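Local coordinates for protein yeast glycogen phosphorylase (Saccharomyces cerevisiae, PDB 1YGP) that belongs to the carbohydrate phosphorylase family of the GT-B clan and holds a pyridoxal-5'-phosphate group in its interior, at residues 566-571 and 844-849. Sequence-based numbering, arbitrary orientation.
Sequences KWNQVK and EWLKKS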
loop_
_atom_site.group_PDB
_atom_site.type_symbol
_atom_site.label_atom_id
_atom_site.label_comp_id
_atom_site.label_asym_id
_atom_site.label_seq_id
_atom_site.Cartn_x
_atom_site.Cartn_y
_atom_site.Cartn_z
ATOM N N LYS A 566 38.175 24.152 -20.220
ATOM C CA LYS A 566 37.168 23.128 -20.331
ATOM C C LYS A 566 36.687 22.666 -18.961
ATOM O O LYS A 566 35.478 22.600 -18.683
ATOM C CB LYS A 566 37.774 21.998 -21.116
ATOM C CG LYS A 566 37.195 21.877 -22.502
ATOM C CD LYS A 566 37.584 23.054 -23.370
ATOM C CE LYS A 566 38.254 22.552 -24.635
ATOM N NZ LYS A 566 39.484 21.854 -24.315
ATOM N N TRP A 567 37.667 22.435 -18.079
ATOM C CA TRP A 567 37.441 21.987 -16.725
ATOM C C TRP A 567 36.625 23.032 -16.001
ATOM O O TRP A 567 35.683 22.696 -15.277
ATOM C CB TRP A 567 38.759 21.803 -15.996
ATOM C CG TRP A 567 38.663 20.852 -14.808
ATOM C CD1 TRP A 567 38.449 21.320 -13.539
ATOM C CD2 TRP A 567 38.789 19.481 -14.850
ATOM N NE1 TRP A 567 38.443 20.250 -12.778
ATOM C CE2 TRP A 567 38.637 19.141 -13.504
ATOM C CE3 TRP A 567 39.007 18.483 -15.803
ATOM C CZ2 TRP A 567 38.701 17.816 -13.093
ATOM C CZ3 TRP A 567 39.067 17.151 -15.386
ATOM C CH2 TRP A 567 38.917 16.823 -14.039
ATOM N N ASN A 568 36.908 24.314 -16.207
ATOM C CA ASN A 568 36.168 25.309 -15.481
ATOM C C ASN A 568 34.735 25.399 -15.974
ATOM O O ASN A 568 33.805 25.460 -15.161
ATOM C CB ASN A 568 36.840 26.648 -15.606
ATOM C CG ASN A 568 36.262 27.620 -14.589
ATOM O OD1 ASN A 568 35.952 28.753 -14.912
ATOM N ND2 ASN A 568 36.067 27.305 -13.318
ATOM N N GLN A 569 34.523 25.302 -17.285
ATOM C CA GLN A 569 33.196 25.384 -17.880
ATOM C C GLN A 569 32.237 24.345 -17.328
ATOM O O GLN A 569 31.082 24.667 -17.010
ATOM C CB GLN A 569 33.303 25.212 -19.380
ATOM C CG GLN A 569 31.986 25.307 -20.113
ATOM C CD GLN A 569 31.372 26.676 -19.946
ATOM O OE1 GLN A 569 30.505 26.931 -19.114
ATOM N NE2 GLN A 569 31.819 27.623 -20.753
ATOM N N VAL A 570 32.739 23.113 -17.171
ATOM C CA VAL A 570 31.947 22.018 -16.602
ATOM C C VAL A 570 31.409 22.512 -15.237
ATOM O O VAL A 570 30.207 22.653 -14.985
ATOM C CB VAL A 570 32.870 20.758 -16.451
ATOM C CG1 VAL A 570 32.077 19.604 -15.902
ATOM C CG2 VAL A 570 33.424 20.298 -17.790
ATOM N N LYS A 571 32.323 22.959 -14.386
ATOM C CA LYS A 571 31.976 23.394 -13.056
ATOM C C LYS A 571 31.025 24.576 -13.078
ATOM O O LYS A 571 30.167 24.661 -12.203
ATOM C CB LYS A 571 33.305 23.689 -12.327
ATOM C CG LYS A 571 33.245 24.163 -10.867
ATOM C CD LYS A 571 32.554 23.248 -9.878
ATOM C CE LYS A 571 33.437 22.068 -9.572
ATOM N NZ LYS A 571 32.809 21.172 -8.624
ATOM N N GLU A 844 45.778 28.409 -10.777
ATOM C CA GLU A 844 46.334 27.650 -9.673
ATOM C C GLU A 844 45.185 26.856 -9.034
ATOM O O GLU A 844 45.329 25.665 -8.773
ATOM C CB GLU A 844 46.939 28.615 -8.667
ATOM N N TRP A 845 44.001 27.455 -8.846
ATOM C CA TRP A 845 42.818 26.787 -8.311
ATOM C C TRP A 845 42.404 25.568 -9.144
ATOM O O TRP A 845 42.158 24.466 -8.640
ATOM C CB TRP A 845 41.669 27.779 -8.271
ATOM C CG TRP A 845 40.484 27.262 -7.487
ATOM C CD1 TRP A 845 39.469 26.608 -8.123
ATOM C CD2 TRP A 845 40.286 27.380 -6.132
ATOM N NE1 TRP A 845 38.622 26.306 -7.177
ATOM C CE2 TRP A 845 39.054 26.738 -5.983
ATOM C CE3 TRP A 845 40.928 27.908 -5.019
ATOM C CZ2 TRP A 845 38.443 26.617 -4.733
ATOM C CZ3 TRP A 845 40.328 27.791 -3.763
ATOM C CH2 TRP A 845 39.095 27.153 -3.620
ATOM N N LEU A 846 42.336 25.761 -10.456
ATOM C CA LEU A 846 41.970 24.726 -11.404
ATOM C C LEU A 846 42.961 23.567 -11.442
ATOM O O LEU A 846 42.586 22.410 -11.644
ATOM C CB LEU A 846 41.816 25.417 -12.760
ATOM C CG LEU A 846 40.387 25.788 -13.285
ATOM C CD1 LEU A 846 39.350 25.941 -12.180
ATOM C CD2 LEU A 846 40.513 27.095 -14.043
ATOM N N LYS A 847 44.232 23.822 -11.164
ATOM C CA LYS A 847 45.222 22.772 -11.106
ATOM C C LYS A 847 44.935 21.955 -9.875
ATOM O O LYS A 847 45.007 20.735 -9.965
ATOM C CB LYS A 847 46.631 23.335 -10.993
ATOM N N LYS A 848 44.545 22.543 -8.748
ATOM C CA LYS A 848 44.217 21.770 -7.549
ATOM C C LYS A 848 43.034 20.833 -7.775
ATOM O O LYS A 848 43.045 19.665 -7.381
ATOM C CB LYS A 848 43.875 22.686 -6.400
ATOM C CG LYS A 848 45.084 23.496 -5.968
ATOM C CD LYS A 848 44.742 24.404 -4.803
ATOM C CE LYS A 848 46.053 24.927 -4.279
ATOM N NZ LYS A 848 45.816 25.592 -3.019
ATOM N N SER A 849 42.025 21.330 -8.487
ATOM C CA SER A 849 40.853 20.562 -8.855
ATOM C C SER A 849 41.189 19.379 -9.778
ATOM O O SER A 849 40.771 18.245 -9.488
ATOM C CB SER A 849 39.885 21.546 -9.499
ATOM O OG SER A 849 38.649 20.943 -9.837
#
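The indole of W567 meets S849 at its edge, with the serine OG only 12° out of the ring plane and next to the N-H. NE1 donates to OG across 3.0 Å, at an N-H...O angle of 155°, while the serine CB follows 3.8 Å from NE1. The buried ring also packs against V850 and L853 of helix 842-856, L529 and L532 of helix 527-536, and F563 one turn earlier, its ring plane inclined to the indole by about 40°. The pair illustrates how a tryptophan can be packed as a nonpolar plate and still have its one polar atom satisfied. S849 OG passes the chain of bonds on, donating in turn to the carbonyl of G733. That residue lies just before strand 735-739 of the six-stranded parallel sheet, in one half of the GT-B architecture, so the helix-helix contact is tied to the link from helix 724-730 to that strand; K571 NZ bonds the carbonyls of N732, P706 and S708. Beside the polar link, L846 and N568 supply plain packing where the backbones are nearest, 7.1 Å between their CA atoms. The two side chains cross at about a right angle, leaving L846 CD2 4.0 Å from N568 CB.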